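PDB 2P62: hypothetical protein PH0156 from Pyrococcus horikoshii, which is of unknown function but belongs to the DUF3226 family of the Toprim-like clan, whose fold elsewhere serves in nucleic-acid enzymes. Local coordinates for residues Glu14-Phe17 with Lys18-Glu22; Val95-Val98 with Asp99-Asn102; Ser172-Ala175 with Leu176-Lys180; Ile192-Ala196 with Asn197-Gly201. All blocks are in the same frame, centred on the assembly; numbering follows the deposited sequence.

Contact 1: residues Glu14-Phe17 with Lys18-Glu22; sequences ESFF and KVLLE
Leu20 lays one methyl over a face of the Phe16 ring, CD1 standing 4.1 Å from the ring centroid and 29° off the normal, a CH-pi contact. The closest ring atom is CE1, at 3.6 Å from Leu20 CD1, so the methyl sits somewhat off-centre. Phe16 reaches this place because its CG is anti to the backbone N (chi1 180°). Its CD1 atom lies over one face of the Phe17 ring, toward the rim. The Phe16-Leu20 pair, four residues apart, belongs to helix 11-23, which packs against the central sheet of the Toprim-like fold; helix 204-218 meets Phe16 and Val19, and helix 233-239 meets Phe17 and Leu20. Along the backbone, Val19 N gives a straight bond of 2.9 Å to Ser15 O, and Leu21 N one of 2.8 Å to Phe17 O, while Leu20 N to Phe16 O is weak at 3.4 Å. On another side of the helix the polar ends gather round a water. It donates to Glu14 OE2 at 2.7 Å and to Ser15 OG at 3.0 Å, and accepts only a weak bond from Lys18 NZ, whose bent chain curls back toward it. Ser15 OG has its strongest partner in Glu209 of helix 204-218.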
ATOM      1  N   GLU A  14       1.431  10.727   4.925  1.00 28.18           N
ATOM      2  CA  GLU A  14       1.273  10.434   6.348  1.00 27.76           C
ATOM      3  C   GLU A  14       2.498   9.700   6.912  1.00 26.54           C
ATOM      4  O   GLU A  14       2.924   9.974   8.032  1.00 24.06           O
ATOM      5  CB  GLU A  14       0.006   9.605   6.604  1.00 27.80           C
ATOM      6  CG  GLU A  14      -0.121   9.109   8.051  1.00 29.18           C
ATOM      7  CD  GLU A  14      -1.128   7.973   8.205  1.00 33.15           C
ATOM      8  OE1 GLU A  14      -2.348   8.236   8.214  1.00 34.55           O
ATOM      9  OE2 GLU A  14      -0.694   6.808   8.302  1.00 37.09           O
ATOM     10  N   SER A  15       3.060   8.770   6.142  1.00 25.70           N
ATOM     11  CA  SER A  15       4.231   8.021   6.601  1.00 26.49           C
ATOM     12  C   SER A  15       5.439   8.925   6.747  1.00 25.03           C
ATOM     13  O   SER A  15       6.163   8.854   7.742  1.00 23.01           O
ATOM     14  CB  SER A  15       4.584   6.892   5.629  1.00 26.30           C
ATOM     15  OG  SER A  15       3.625   5.863   5.670  1.00 27.51           O
ATOM     16  N   PHE A  16       5.650   9.765   5.738  1.00 24.90           N
ATOM     17  CA  PHE A  16       6.769  10.694   5.732  1.00 25.14           C
ATOM     18  C   PHE A  16       6.760  11.527   7.018  1.00 24.01           C
ATOM     19  O   PHE A  16       7.755  11.576   7.732  1.00 23.75           O
ATOM     20  CB  PHE A  16       6.699  11.598   4.487  1.00 25.74           C
ATOM     21  CG  PHE A  16       7.816  12.604   4.398  1.00 26.78           C
ATOM     22  CD1 PHE A  16       7.636  13.907   4.851  1.00 27.46           C
ATOM     23  CD2 PHE A  16       9.054  12.247   3.877  1.00 27.33           C
ATOM     24  CE1 PHE A  16       8.678  14.845   4.786  1.00 28.75           C
ATOM     25  CE2 PHE A  16      10.101  13.175   3.808  1.00 27.21           C
ATOM     26  CZ  PHE A  16       9.910  14.477   4.265  1.00 27.48           C
ATOM     27  N   PHE A  17       5.632  12.152   7.334  1.00 22.58           N
ATOM     28  CA  PHE A  17       5.560  12.964   8.542  1.00 24.36           C
ATOM     29  C   PHE A  17       5.639  12.140   9.824  1.00 25.54           C
ATOM     30  O   PHE A  17       6.266  12.559  10.801  1.00 27.25           O
ATOM     31  CB  PHE A  17       4.287  13.813   8.544  1.00 22.32           C
ATOM     32  CG  PHE A  17       4.427  15.106   7.790  1.00 25.80           C
ATOM     33  CD1 PHE A  17       5.084  16.193   8.365  1.00 27.47           C
ATOM     34  CD2 PHE A  17       3.951  15.223   6.486  1.00 26.68           C
ATOM     35  CE1 PHE A  17       5.274  17.381   7.650  1.00 27.45           C
ATOM     36  CE2 PHE A  17       4.135  16.403   5.762  1.00 27.62           C
ATOM     37  CZ  PHE A  17       4.802  17.487   6.346  1.00 26.23           C
ATOM     38  N   LYS A  18       5.013  10.966   9.812  1.00 24.19           N
ATOM     39  CA  LYS A  18       4.996  10.083  10.971  1.00 24.50           C
ATOM     40  C   LYS A  18       6.399   9.596  11.353  1.00 24.05           C
ATOM     41  O   LYS A  18       6.763   9.595  12.530  1.00 22.58           O
ATOM     42  CB  LYS A  18       4.058   8.893  10.693  1.00 26.46           C
ATOM     43  CG  LYS A  18       3.731   8.016  11.903  1.00 29.58           C
ATOM     44  CD  LYS A  18       4.535   6.725  11.914  1.00 31.74           C
ATOM     45  CE  LYS A  18       3.974   5.714  10.938  1.00 31.75           C
ATOM     46  NZ  LYS A  18       2.607   5.350  11.330  1.00 32.72           N
ATOM     47  N   VAL A  19       7.206   9.198  10.378  1.00 24.50           N
ATOM     48  CA  VAL A  19       8.537   8.723  10.740  1.00 25.34           C
ATOM     49  C   VAL A  19       9.396   9.864  11.304  1.00 26.49           C
ATOM     50  O   VAL A  19      10.166   9.663  12.241  1.00 27.41           O
ATOM     51  CB  VAL A  19       9.253   8.010   9.546  1.00 24.39           C
ATOM     52  CG1 VAL A  19       9.465   8.972   8.378  1.00 23.00           C
ATOM     53  CG2 VAL A  19      10.575   7.419  10.021  1.00 21.59           C
ATOM     54  N   LEU A  20       9.258  11.066  10.759  1.00 25.20           N
ATOM     55  CA  LEU A  20      10.032  12.181  11.283  1.00 24.03           C
ATOM     56  C   LEU A  20       9.550  12.565  12.679  1.00 24.70           C
ATOM     57  O   LEU A  20      10.356  12.759  13.585  1.00 26.20           O
ATOM     58  CB  LEU A  20       9.915  13.398  10.374  1.00 23.52           C
ATOM     59  CG  LEU A  20      10.519  13.277   8.975  1.00 24.25           C
ATOM     60  CD1 LEU A  20       9.985  14.422   8.142  1.00 22.54           C
ATOM     61  CD2 LEU A  20      12.050  13.278   9.027  1.00 20.49           C
ATOM     62  N   LEU A  21       8.236  12.677  12.851  1.00 24.39           N
ATOM     63  CA  LEU A  21       7.659  13.064  14.136  1.00 24.50           C
ATOM     64  C   LEU A  21       7.917  12.050  15.252  1.00 25.66           C
ATOM     65  O   LEU A  21       8.037  12.427  16.413  1.00 25.36           O
ATOM     66  CB  LEU A  21       6.152  13.307  13.987  1.00 24.36           C
ATOM     67  CG  LEU A  21       5.714  14.498  13.123  1.00 24.52           C
ATOM     68  CD1 LEU A  21       4.195  14.547  13.027  1.00 22.91           C
ATOM     69  CD2 LEU A  21       6.256  15.788  13.730  1.00 25.06           C
ATOM     70  N   GLU A  22       8.002  10.769  14.897  1.00 27.22           N
ATOM     71  CA  GLU A  22       8.261   9.715  15.875  1.00 28.84           C
ATOM     72  C   GLU A  22       9.758   9.517  16.107  1.00 30.52           C
ATOM     73  O   GLU A  22      10.270   9.761  17.201  1.00 29.74           O
ATOM     74  CB  GLU A  22       7.648   8.380  15.415  1.00 28.40           C
ATOM     75  CG  GLU A  22       6.117   8.332  15.486  1.00 31.17           C
ATOM     76  CD  GLU A  22       5.503   6.975  15.111  1.00 32.45           C
ATOM     77  OE1 GLU A  22       4.272   6.832  15.253  1.00 35.36           O
ATOM     78  OE2 GLU A  22       6.227   6.054  14.678  1.00 31.63           O
TER
HETATM   79  O   HOH W   1       1.828   6.010   8.058  1.00 38.53           O

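Contact 2: residues Val95-Val98 with Asp99-Asn102; sequences VRDV and DEGN
Arg96 and Glu100 meet through carbon and oxygen rather than through their charges: Glu100 OE1 lies 3.2 Å from Arg96 CG, and the guanidinium and carboxylate planes stand 85° apart. With CG anti to the backbone N (chi1 -178°), the arginine runs out alongside the turn that follows strand 89-97. Among the polar contacts, the carbonyl O of Glu100 stands 3.2 Å above one face of the guanidinium, near its rim, and Asn102 O lies at the edge, 2.6 Å from Arg96 NH2. A water accepts from Arg96 NH1 and from Asn102 N, each at 3.0 Å, and so links the strand to the Asn102 backbone; Trp107 adds a cation-pi contact. Replacing Arg96 by an alanine would probably leave the water with Asn102 N as its remaining partner, cost the Trp107 ring its cation, and free the Gly101-Asn102 backbone to move. As for like charges, Asp97 OD2 and Glu100 OE2 are 4.4 Å apart, and Glu9 lies close to Glu100. Asp97 OD1 is held by Leu152 N. Asp97 and Asp99 match the DxD pattern of Toprim domains, where such acidic residues bind magnesium; no metal is modelled, but the carboxylate cluster would be consistent with a cation site.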
ATOM      1  N   VAL A  95      -1.084  20.356   4.171  1.00 24.45           N
ATOM      2  CA  VAL A  95       0.032  20.065   3.280  1.00 24.19           C
ATOM      3  C   VAL A  95      -0.399  19.493   1.947  1.00 25.87           C
ATOM      4  O   VAL A  95      -1.157  18.520   1.888  1.00 26.26           O
ATOM      5  CB  VAL A  95       1.000  19.078   3.949  1.00 24.96           C
ATOM      6  CG1 VAL A  95       2.132  18.697   2.985  1.00 17.79           C
ATOM      7  CG2 VAL A  95       1.549  19.712   5.233  1.00 22.76           C
ATOM      8  N   ARG A  96       0.105  20.096   0.878  1.00 24.98           N
ATOM      9  CA  ARG A  96      -0.226  19.669  -0.472  1.00 27.06           C
ATOM     10  C   ARG A  96       0.951  19.915  -1.399  1.00 28.09           C
ATOM     11  O   ARG A  96       1.697  20.876  -1.221  1.00 29.26           O
ATOM     12  CB  ARG A  96      -1.450  20.441  -0.993  1.00 26.23           C
ATOM     13  CG  ARG A  96      -1.876  19.996  -2.392  1.00 27.15           C
ATOM     14  CD  ARG A  96      -3.109  20.716  -2.897  1.00 26.79           C
ATOM     15  NE  ARG A  96      -2.819  22.084  -3.331  1.00 29.33           N
ATOM     16  CZ  ARG A  96      -3.715  22.901  -3.881  1.00 26.01           C
ATOM     17  NH1 ARG A  96      -4.963  22.496  -4.071  1.00 26.36           N
ATOM     18  NH2 ARG A  96      -3.364  24.124  -4.237  1.00 27.15           N
ATOM     19  N   ASP A  97       1.131  19.042  -2.385  1.00 28.46           N
ATOM     20  CA  ASP A  97       2.219  19.235  -3.334  1.00 29.16           C
ATOM     21  C   ASP A  97       1.999  20.595  -3.986  1.00 29.55           C
ATOM     22  O   ASP A  97       0.861  21.047  -4.138  1.00 29.39           O
ATOM     23  CB  ASP A  97       2.206  18.189  -4.459  1.00 29.62           C
ATOM     24  CG  ASP A  97       2.475  16.780  -3.975  1.00 31.70           C
ATOM     25  OD1 ASP A  97       3.216  16.603  -2.979  1.00 33.09           O
ATOM     26  OD2 ASP A  97       1.965  15.839  -4.629  1.00 32.61           O
ATOM     27  N   VAL A  98       3.093  21.231  -4.378  1.00 29.97           N
ATOM     28  CA  VAL A  98       3.048  22.513  -5.054  1.00 30.70           C
ATOM     29  C   VAL A  98       2.382  22.346  -6.428  1.00 32.01           C
ATOM     30  O   VAL A  98       1.629  23.208  -6.864  1.00 33.52           O
ATOM     31  CB  VAL A  98       4.489  23.070  -5.201  1.00 31.02           C
ATOM     32  CG1 VAL A  98       4.505  24.295  -6.097  1.00 26.82           C
ATOM     33  CG2 VAL A  98       5.053  23.402  -3.817  1.00 27.94           C
ATOM     34  N   ASP A  99       2.657  21.218  -7.083  1.00 36.33           N
ATOM     35  CA  ASP A  99       2.117  20.867  -8.408  1.00 39.33           C
ATOM     36  C   ASP A  99       0.620  20.964  -8.569  1.00 40.00           C
ATOM     37  O   ASP A  99       0.127  21.447  -9.585  1.00 43.23           O
ATOM     38  CB  ASP A  99       2.458  19.429  -8.758  1.00 42.91           C
ATOM     39  CG  ASP A  99       3.881  19.253  -9.115  1.00 46.49           C
ATOM     40  OD1 ASP A  99       4.311  18.083  -9.224  1.00 48.60           O
ATOM     41  OD2 ASP A  99       4.567  20.284  -9.293  1.00 51.57           O
ATOM     42  N   GLU A 100      -0.096  20.444  -7.583  1.00 39.60           N
ATOM     43  CA  GLU A 100      -1.542  20.427  -7.638  1.00 39.78           C
ATOM     44  C   GLU A 100      -2.150  21.806  -7.487  1.00 38.74           C
ATOM     45  O   GLU A 100      -1.645  22.644  -6.734  1.00 40.59           O
ATOM     46  CB  GLU A 100      -2.095  19.494  -6.559  1.00 41.28           C
ATOM     47  CG  GLU A 100      -1.381  18.156  -6.460  1.00 43.85           C
ATOM     48  CD  GLU A 100      -2.096  17.188  -5.534  1.00 46.80           C
ATOM     49  OE1 GLU A 100      -2.519  17.608  -4.434  1.00 48.55           O
ATOM     50  OE2 GLU A 100      -2.229  16.004  -5.908  1.00 48.98           O
ATOM     51  N   GLY A 101      -3.238  22.021  -8.225  1.00 37.12           N
ATOM     52  CA  GLY A 101      -3.968  23.276  -8.197  1.00 34.11           C
ATOM     53  C   GLY A 101      -3.144  24.546  -8.190  1.00 34.45           C
ATOM     54  O   GLY A 101      -2.076  24.620  -8.792  1.00 33.85           O
ATOM     55  N   ASN A 102      -3.661  25.564  -7.515  1.00 35.11           N
ATOM     56  CA  ASN A 102      -2.959  26.827  -7.422  1.00 36.71           C
ATOM     57  C   ASN A 102      -2.159  26.890  -6.130  1.00 34.84           C
ATOM     58  O   ASN A 102      -1.925  25.863  -5.496  1.00 35.95           O
ATOM     59  CB  ASN A 102      -3.952  27.981  -7.499  1.00 41.41           C
ATOM     60  CG  ASN A 102      -4.502  28.176  -8.905  1.00 47.14           C
ATOM     61  OD1 ASN A 102      -3.754  28.480  -9.856  1.00 48.03           O
ATOM     62  ND2 ASN A 102      -5.817  28.001  -9.047  1.00 46.71           N
TER
HETATM   63  O   HOH W   2      -6.052  24.532  -6.020  1.00 29.57           O

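Contact 3: residues Ser172-Ala175 with Leu176-Lys180; sequences SMRA and LSQDK
Arg174 and Gln178 run side by side and point the same way, an i to i+4 pair on helix 171-180, whose other side packs against the second subunit. Gln178 OE1 lies 3.8 Å from Arg174 CG, so the amide oxygen rests against the aliphatic part of the arginine, and the guanidinium and amide planes are 77° apart. This is side-chain packing without a polar bond; both residues are exposed. Beneath them the regular backbone bonds fix the spacing: Ser177 N to Met173 O is 2.9 Å, Gln178 N to Arg174 O is 3.0 Å, and Asp179 N to Ala175 O is 3.0 Å, the last close to straight at 174°. The next shell is the subunit interface. Ser172 OG is hydrogen-bonded to Asp179 of the second subunit, and Asp179 is hydrogen-bonded to Ser172 OG of that copy, so the pairing is reciprocal. Ala175 also packs on Ala175 and Leu176 on Leu176 of the second subunit, like-to-like pairs consistent with a symmetric interface. On the inward side, Met173 and Leu176 rest on Ile192 of helix 186-196, and the far end of the helix is tied down by Lys180, which forms a salt bridge with Asp188. Ser177 OG turns anti to its own N (chi1 -163°) and reaches Asp182 O beyond the helix end. Near the interface a water donates to Asp179 OD1 at 3.0 Å and, weakly, to Ala175 O at 3.4 Å.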
ATOM      1  N   SER A 172      21.053   3.761 -14.824  1.00 38.60           N
ATOM      2  CA  SER A 172      19.735   3.151 -14.870  1.00 36.86           C
ATOM      3  C   SER A 172      18.717   4.217 -15.272  1.00 36.18           C
ATOM      4  O   SER A 172      17.830   3.957 -16.086  1.00 36.06           O
ATOM      5  CB  SER A 172      19.354   2.572 -13.508  1.00 36.07           C
ATOM      6  OG  SER A 172      20.205   1.505 -13.142  1.00 35.21           O
ATOM      7  N   MET A 173      18.853   5.419 -14.713  1.00 36.04           N
ATOM      8  CA  MET A 173      17.938   6.521 -15.023  1.00 36.47           C
ATOM      9  C   MET A 173      17.965   6.829 -16.514  1.00 35.43           C
ATOM     10  O   MET A 173      16.924   7.089 -17.123  1.00 35.16           O
ATOM     11  CB  MET A 173      18.305   7.787 -14.226  1.00 36.68           C
ATOM     12  CG  MET A 173      17.840   7.801 -12.765  1.00 37.47           C
ATOM     13  SD  MET A 173      18.122   9.388 -11.885  1.00 34.42           S
ATOM     14  CE  MET A 173      19.595   8.977 -10.980  1.00 34.05           C
ATOM     15  N   ARG A 174      19.166   6.794 -17.090  1.00 35.00           N
ATOM     16  CA  ARG A 174      19.361   7.049 -18.515  1.00 36.33           C
ATOM     17  C   ARG A 174      18.616   5.989 -19.313  1.00 34.62           C
ATOM     18  O   ARG A 174      17.870   6.298 -20.240  1.00 34.66           O
ATOM     19  CB  ARG A 174      20.852   6.994 -18.874  1.00 38.55           C
ATOM     20  CG  ARG A 174      21.160   7.289 -20.344  1.00 41.46           C
ATOM     21  CD  ARG A 174      22.620   6.994 -20.669  1.00 46.86           C
ATOM     22  NE  ARG A 174      23.514   7.904 -19.962  1.00 51.08           N
ATOM     23  CZ  ARG A 174      23.601   9.207 -20.222  1.00 55.09           C
ATOM     24  NH1 ARG A 174      22.850   9.745 -21.182  1.00 54.72           N
ATOM     25  NH2 ARG A 174      24.420   9.979 -19.512  1.00 54.34           N
ATOM     26  N   ALA A 175      18.837   4.733 -18.943  1.00 34.09           N
ATOM     27  CA  ALA A 175      18.185   3.625 -19.616  1.00 34.52           C
ATOM     28  C   ALA A 175      16.665   3.698 -19.427  1.00 35.13           C
ATOM     29  O   ALA A 175      15.920   3.534 -20.394  1.00 34.64           O
ATOM     30  CB  ALA A 175      18.725   2.298 -19.096  1.00 33.21           C
ATOM     31  N   LEU A 176      16.200   3.953 -18.202  1.00 34.77           N
ATOM     32  CA  LEU A 176      14.758   4.028 -17.977  1.00 36.69           C
ATOM     33  C   LEU A 176      14.141   5.105 -18.861  1.00 37.37           C
ATOM     34  O   LEU A 176      13.074   4.907 -19.448  1.00 39.14           O
ATOM     35  CB  LEU A 176      14.413   4.327 -16.508  1.00 36.77           C
ATOM     36  CG  LEU A 176      14.211   3.232 -15.440  1.00 37.37           C
ATOM     37  CD1 LEU A 176      13.405   2.059 -16.006  1.00 35.60           C
ATOM     38  CD2 LEU A 176      15.543   2.748 -14.926  1.00 37.02           C
ATOM     39  N   SER A 177      14.820   6.243 -18.958  1.00 37.81           N
ATOM     40  CA  SER A 177      14.340   7.353 -19.770  1.00 39.33           C
ATOM     41  C   SER A 177      14.239   6.936 -21.241  1.00 39.35           C
ATOM     42  O   SER A 177      13.193   7.107 -21.880  1.00 38.69           O
ATOM     43  CB  SER A 177      15.283   8.552 -19.619  1.00 39.60           C
ATOM     44  OG  SER A 177      14.660   9.750 -20.060  1.00 41.37           O
ATOM     45  N   GLN A 178      15.326   6.387 -21.773  1.00 41.23           N
ATOM     46  CA  GLN A 178      15.349   5.939 -23.165  1.00 43.83           C
ATOM     47  C   GLN A 178      14.200   4.996 -23.511  1.00 42.94           C
ATOM     48  O   GLN A 178      13.507   5.203 -24.507  1.00 44.96           O
ATOM     49  CB  GLN A 178      16.676   5.244 -23.484  1.00 46.65           C
ATOM     50  CG  GLN A 178      17.776   6.185 -23.950  1.00 53.31           C
ATOM     51  CD  GLN A 178      19.116   5.477 -24.147  1.00 56.60           C
ATOM     52  OE1 GLN A 178      19.824   5.166 -23.181  1.00 57.63           O
ATOM     53  NE2 GLN A 178      19.463   5.212 -25.405  1.00 57.31           N
ATOM     54  N   ASP A 179      13.997   3.967 -22.693  1.00 41.54           N
ATOM     55  CA  ASP A 179      12.934   3.002 -22.953  1.00 41.20           C
ATOM     56  C   ASP A 179      11.539   3.589 -22.776  1.00 41.55           C
ATOM     57  O   ASP A 179      10.598   3.195 -23.472  1.00 39.41           O
ATOM     58  CB  ASP A 179      13.091   1.765 -22.056  1.00 41.35           C
ATOM     59  CG  ASP A 179      14.386   1.005 -22.322  1.00 41.34           C
ATOM     60  OD1 ASP A 179      14.946   1.141 -23.429  1.00 43.34           O
ATOM     61  OD2 ASP A 179      14.841   0.256 -21.432  1.00 40.84           O
ATOM     62  N   LYS A 180      11.407   4.534 -21.848  1.00 42.01           N
ATOM     63  CA  LYS A 180      10.117   5.164 -21.588  1.00 41.92           C
ATOM     64  C   LYS A 180       9.778   6.184 -22.662  1.00 41.28           C
ATOM     65  O   LYS A 180       8.606   6.469 -22.917  1.00 40.43           O
ATOM     66  CB  LYS A 180      10.126   5.856 -20.226  1.00 44.19           C
ATOM     67  CG  LYS A 180       8.798   6.486 -19.842  1.00 46.25           C
ATOM     68  CD  LYS A 180       8.952   7.338 -18.589  1.00 50.51           C
ATOM     69  CE  LYS A 180       7.665   8.072 -18.230  1.00 50.85           C
ATOM     70  NZ  LYS A 180       7.908   9.092 -17.164  1.00 51.09           N
TER
HETATM   71  O   HOH W   3      17.768   1.755 -22.671  1.00 35.40           O

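Contact 4: residues Ile192-Ala196 with Asn197-Gly201; sequences ILSIA and NDYTG
The amide of Asn197 sets its oxygen against Leu193, OD1 lying 3.6 Å from Leu193 CD1, while its nitrogen ND2 turns back against the Ala196 carbonyl, 3.0 Å from Ala196 C. Having CG beside the backbone N (chi1 -63°) folds the group over the last turn, with CG 3.5 Å from Leu193 O. Asn197 also touches Tyr211 of helix 204-218. The other flat group, the Tyr199 ring, carries the backbone N of Gly201 over the centre of one face, 3.4 Å above the plane. Ser194 comes to the tyrosine mainly through its CB, 4.0 Å from Tyr199 CB. The ring's far end bonds through OH to Cys203 O, just before helix 204-218; Cys203 forms an interchain disulfide.

The backbone here is a Schellman motif that closes helix 186-196. Tyr199 N bonds to Ser194 O at 2.7 Å, nearly straight (174°) and in the carbonyl plane, and Asp198 N reaches Ile195 O at 3.1 Å from well above that carbonyl's plane. Asp198 supplies the positive phi (51°) that the motif needs. Asn197 N still makes the last helical bond, to Leu193 O. With a glycine in place of Asn197, Leu193 CD1 and Tyr211 would probably be left with a gap where the amide had packed.

Lys180 of the second subunit also bonds to Ile195 O. The carbonyls of Leu193, Ser194 and Ile195 are thus met by backbone N-H groups and, at Ile195, by a cationic side chain as well, which would probably offset the partial negative charge at the helix end.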
ATOM      1  N   ILE A 192      12.901   3.363  -8.465  1.00 30.68           N
ATOM      2  CA  ILE A 192      14.292   2.991  -8.650  1.00 29.70           C
ATOM      3  C   ILE A 192      14.864   2.857  -7.252  1.00 30.81           C
ATOM      4  O   ILE A 192      15.692   1.984  -6.988  1.00 33.46           O
ATOM      5  CB  ILE A 192      15.069   4.073  -9.410  1.00 30.36           C
ATOM      6  CG1 ILE A 192      14.516   4.193 -10.827  1.00 27.78           C
ATOM      7  CG2 ILE A 192      16.563   3.746  -9.413  1.00 28.59           C
ATOM      8  CD1 ILE A 192      15.231   5.199 -11.667  1.00 30.40           C
ATOM      9  N   LEU A 193      14.404   3.729  -6.355  1.00 29.48           N
ATOM     10  CA  LEU A 193      14.840   3.707  -4.962  1.00 29.79           C
ATOM     11  C   LEU A 193      14.456   2.370  -4.312  1.00 31.10           C
ATOM     12  O   LEU A 193      15.215   1.836  -3.511  1.00 32.35           O
ATOM     13  CB  LEU A 193      14.205   4.865  -4.173  1.00 29.15           C
ATOM     14  CG  LEU A 193      14.536   4.943  -2.671  1.00 31.93           C
ATOM     15  CD1 LEU A 193      16.022   5.228  -2.485  1.00 32.41           C
ATOM     16  CD2 LEU A 193      13.716   6.042  -2.000  1.00 31.22           C
ATOM     17  N   SER A 194      13.286   1.827  -4.653  1.00 30.95           N
ATOM     18  CA  SER A 194      12.854   0.549  -4.089  1.00 31.80           C
ATOM     19  C   SER A 194      13.846  -0.549  -4.475  1.00 32.54           C
ATOM     20  O   SER A 194      14.168  -1.438  -3.679  1.00 31.11           O
ATOM     21  CB  SER A 194      11.464   0.160  -4.605  1.00 31.94           C
ATOM     22  OG  SER A 194      10.467   1.065  -4.188  1.00 32.09           O
ATOM     23  N   ILE A 195      14.312  -0.481  -5.714  1.00 31.87           N
ATOM     24  CA  ILE A 195      15.265  -1.447  -6.234  1.00 31.78           C
ATOM     25  C   ILE A 195      16.634  -1.231  -5.604  1.00 33.18           C
ATOM     26  O   ILE A 195      17.304  -2.188  -5.209  1.00 34.83           O
ATOM     27  CB  ILE A 195      15.382  -1.309  -7.753  1.00 30.42           C
ATOM     28  CG1 ILE A 195      14.022  -1.605  -8.393  1.00 27.04           C
ATOM     29  CG2 ILE A 195      16.489  -2.208  -8.272  1.00 29.11           C
ATOM     30  CD1 ILE A 195      13.959  -1.326  -9.889  1.00 26.24           C
ATOM     31  N   ALA A 196      17.045   0.030  -5.498  1.00 32.63           N
ATOM     32  CA  ALA A 196      18.343   0.354  -4.921  1.00 30.41           C
ATOM     33  C   ALA A 196      18.438  -0.034  -3.455  1.00 30.51           C
ATOM     34  O   ALA A 196      19.532  -0.260  -2.946  1.00 31.94           O
ATOM     35  CB  ALA A 196      18.634   1.842  -5.081  1.00 26.69           C
ATOM     36  N   ASN A 197      17.303  -0.106  -2.766  1.00 31.23           N
ATOM     37  CA  ASN A 197      17.326  -0.473  -1.351  1.00 31.27           C
ATOM     38  C   ASN A 197      16.781  -1.876  -1.144  1.00 31.57           C
ATOM     39  O   ASN A 197      16.602  -2.323  -0.011  1.00 32.05           O
ATOM     40  CB  ASN A 197      16.507   0.514  -0.518  1.00 31.33           C
ATOM     41  CG  ASN A 197      17.066   1.922  -0.566  1.00 33.11           C
ATOM     42  OD1 ASN A 197      16.583   2.814   0.128  1.00 34.66           O
ATOM     43  ND2 ASN A 197      18.085   2.129  -1.392  1.00 33.08           N
ATOM     44  N   ASP A 198      16.536  -2.572  -2.247  1.00 33.03           N
ATOM     45  CA  ASP A 198      16.000  -3.926  -2.201  1.00 34.03           C
ATOM     46  C   ASP A 198      14.753  -3.964  -1.314  1.00 32.13           C
ATOM     47  O   ASP A 198      14.647  -4.791  -0.404  1.00 33.14           O
ATOM     48  CB  ASP A 198      17.052  -4.903  -1.662  1.00 38.10           C
ATOM     49  CG  ASP A 198      16.704  -6.366  -1.964  1.00 42.97           C
ATOM     50  OD1 ASP A 198      17.106  -7.254  -1.177  1.00 46.04           O
ATOM     51  OD2 ASP A 198      16.042  -6.626  -2.994  1.00 41.74           O
ATOM     52  N   TYR A 199      13.817  -3.055  -1.581  1.00 29.26           N
ATOM     53  CA  TYR A 199      12.570  -2.977  -0.824  1.00 25.98           C
ATOM     54  C   TYR A 199      11.618  -4.044  -1.321  1.00 25.70           C
ATOM     55  O   TYR A 199      11.282  -4.074  -2.499  1.00 22.68           O
ATOM     56  CB  TYR A 199      11.910  -1.621  -1.012  1.00 25.43           C
ATOM     57  CG  TYR A 199      10.638  -1.465  -0.217  1.00 24.31           C
ATOM     58  CD1 TYR A 199      10.653  -1.538   1.177  1.00 24.30           C
ATOM     59  CD2 TYR A 199       9.419  -1.240  -0.852  1.00 21.30           C
ATOM     60  CE1 TYR A 199       9.485  -1.389   1.917  1.00 23.82           C
ATOM     61  CE2 TYR A 199       8.250  -1.092  -0.123  1.00 21.56           C
ATOM     62  CZ  TYR A 199       8.289  -1.166   1.257  1.00 24.30           C
ATOM     63  OH  TYR A 199       7.130  -1.017   1.985  1.00 29.56           O
ATOM     64  N   THR A 200      11.167  -4.905  -0.415  1.00 26.32           N
ATOM     65  CA  THR A 200      10.263  -5.982  -0.783  1.00 26.72           C
ATOM     66  C   THR A 200       8.802  -5.699  -0.449  1.00 27.15           C
ATOM     67  O   THR A 200       7.911  -6.441  -0.867  1.00 25.88           O
ATOM     68  CB  THR A 200      10.651  -7.276  -0.079  1.00 27.41           C
ATOM     69  OG1 THR A 200      10.584  -7.070   1.332  1.00 27.13           O
ATOM     70  CG2 THR A 200      12.070  -7.691  -0.455  1.00 28.57           C
ATOM     71  N   GLY A 201       8.551  -4.627   0.292  1.00 24.94           N
ATOM     72  CA  GLY A 201       7.184  -4.319   0.674  1.00 24.50           C
ATOM     73  C   GLY A 201       6.273  -3.986  -0.485  1.00 25.90           C
ATOM     74  O   GLY A 201       6.722  -3.807  -1.614  1.00 27.56           O
TER

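Contacts 1 to 4 follow one another along the chain, each complete before the next begins. Contacts 1 and 2 belong to the sheet-centred part of the fold: helix 11-23 and strand 89-97 touch where Phe17 packs on Val95, although their centres lie about 19 Å apart. Contacts 3 and 4 sit on the consecutive helices 171-180 and 186-196, about 17 Å between centres, joined by Met173 and Leu176 on Ile192. The centres of contacts 1 and 3 lie about 31 Å apart. Of these four contacts, the two in the sheet-centred part meet no other chain, while the two on the later helices reach the second subunit.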